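Local coordinates for protein lectin (Cicer arietinum, PDB 3V6N) that agglutinates red blood cells as a chickpea albumin with a four-bladed beta-propeller (hemopexin) fold, and binds calcium and sodium ions, at residues 18-23 / 175-180. Numbering follows the deposited sequence.
With NA (sodium ion), chain G.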
# COMPACT_ATOMS: atom_id res chain seq x y z
N ALA A 18 9.74 23.29 -8.16
CA ALA A 18 9.56 22.28 -7.11
C ALA A 18 8.12 21.79 -7.09
O ALA A 18 7.20 22.56 -7.36
CB ALA A 18 9.98 22.81 -5.73
N TYR A 19 7.96 20.50 -6.77
CA TYR A 19 6.67 19.85 -6.60
C TYR A 19 6.31 19.85 -5.11
O TYR A 19 7.11 19.45 -4.26
CB TYR A 19 6.72 18.40 -7.13
CG TYR A 19 6.99 18.30 -8.62
CD1 TYR A 19 5.95 18.23 -9.53
CD2 TYR A 19 8.30 18.33 -9.11
CE1 TYR A 19 6.19 18.16 -10.91
CE2 TYR A 19 8.56 18.25 -10.48
CZ TYR A 19 7.50 18.19 -11.38
OH TYR A 19 7.76 18.12 -12.73
N LEU A 20 5.09 20.29 -4.82
CA LEU A 20 4.57 20.42 -3.49
C LEU A 20 3.30 19.59 -3.41
O LEU A 20 2.43 19.73 -4.25
CB LEU A 20 4.25 21.89 -3.20
CG LEU A 20 5.43 22.84 -3.31
CD1 LEU A 20 4.95 24.28 -3.35
CD2 LEU A 20 6.34 22.61 -2.12
N PHE A 21 3.21 18.74 -2.39
CA PHE A 21 2.10 17.82 -2.23
C PHE A 21 1.27 18.22 -1.03
O PHE A 21 1.80 18.51 0.04
CB PHE A 21 2.62 16.38 -2.12
CG PHE A 21 3.39 15.95 -3.33
CD1 PHE A 21 2.73 15.39 -4.42
CD2 PHE A 21 4.75 16.22 -3.44
CE1 PHE A 21 3.41 15.05 -5.57
CE2 PHE A 21 5.44 15.88 -4.59
CZ PHE A 21 4.77 15.29 -5.65
N ILE A 22 -0.03 18.29 -1.24
CA ILE A 22 -0.97 18.72 -0.22
C ILE A 22 -2.13 17.75 -0.30
O ILE A 22 -2.73 17.58 -1.36
CB ILE A 22 -1.48 20.15 -0.50
CG1 ILE A 22 -0.30 21.13 -0.61
CG2 ILE A 22 -2.48 20.58 0.57
CD1 ILE A 22 -0.50 22.20 -1.66
N ASN A 23 -2.44 17.11 0.83
CA ASN A 23 -3.43 16.04 0.90
C ASN A 23 -3.17 15.00 -0.21
O ASN A 23 -2.07 14.44 -0.28
CB ASN A 23 -4.86 16.61 0.84
CG ASN A 23 -5.15 17.61 1.96
OD1 ASN A 23 -4.60 17.52 3.05
ND2 ASN A 23 -6.04 18.56 1.69
N SER A 175 7.49 18.85 6.06
CA SER A 175 7.89 18.81 4.67
C SER A 175 9.16 19.62 4.44
O SER A 175 9.46 20.53 5.22
CB SER A 175 6.76 19.39 3.82
OG SER A 175 7.12 19.39 2.48
N ALA A 176 9.91 19.30 3.38
CA ALA A 176 11.15 20.00 3.03
C ALA A 176 11.56 19.78 1.56
O ALA A 176 11.21 18.75 0.95
CB ALA A 176 12.29 19.55 3.94
N PHE A 177 12.28 20.74 1.00
CA PHE A 177 13.01 20.54 -0.25
C PHE A 177 14.29 21.36 -0.30
O PHE A 177 14.42 22.39 0.37
CB PHE A 177 12.13 20.68 -1.53
CG PHE A 177 11.76 22.10 -1.91
CD1 PHE A 177 10.57 22.68 -1.46
CD2 PHE A 177 12.56 22.84 -2.80
CE1 PHE A 177 10.20 23.97 -1.84
CE2 PHE A 177 12.20 24.12 -3.19
CZ PHE A 177 11.02 24.69 -2.72
N ALA A 178 15.25 20.86 -1.07
CA ALA A 178 16.52 21.53 -1.22
C ALA A 178 16.40 22.55 -2.36
O ALA A 178 15.72 22.32 -3.34
CB ALA A 178 17.63 20.52 -1.50
N SER A 179 17.02 23.70 -2.20
CA SER A 179 16.97 24.74 -3.21
C SER A 179 17.95 24.42 -4.33
O SER A 179 18.88 23.62 -4.14
CB SER A 179 17.37 26.08 -2.60
OG SER A 179 17.21 27.15 -3.51
N HIS A 180 17.73 25.04 -5.48
CA HIS A 180 18.72 25.04 -6.55
C HIS A 180 19.90 25.91 -6.19
O HIS A 180 20.99 25.72 -6.72
CB HIS A 180 18.09 25.50 -7.87
CG HIS A 180 17.08 24.52 -8.44
ND1 HIS A 180 17.42 23.57 -9.35
CD2 HIS A 180 15.72 24.35 -8.19
CE1 HIS A 180 16.34 22.84 -9.68
NE2 HIS A 180 15.29 23.32 -8.97
NA NA G . 11.31 16.59 0.47
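With CG set between its own backbone N and carbonyl carbon (chi1 75°), Phe177 sends its ring across to Ala18 and Leu20. In Leu20, CG is anti to the carbonyl carbon (chi1 -59°), which helps carry the CD2 end nearer to the ring. The ring takes Ala18 over one face: CB stands 3.7 Å from the ring centroid and 16° off the normal, which meets the criterion for a CH-pi contact. That methyl is displaced toward the rim, and its nearest ring atom is Phe177 CE2, 3.6 Å from Ala18 CB. Leu20 adds a looser apolar touch, its CD2 lying 4.1 Å from Phe177 CE1 at an oblique approach. All three residues are buried; the CA atoms of Ala18 and Phe177 are 7.9 Å apart, too far for backbone pairing, and the touching atoms of the two segments all belong to side chains. Next to Phe177, Ala176 O binds the sodium ion at 2.2 Å, as do the carbonyl oxygens of Ala9, Ser67 and Ala123. Tyr31 meets the Phe177 ring edge-to-face. This is buried apolar packing between the propeller's first and last blades, near its middle: strand 17-22, flanked by 6-11 and 25-30, meets edge strand 175-178, beside 184-189.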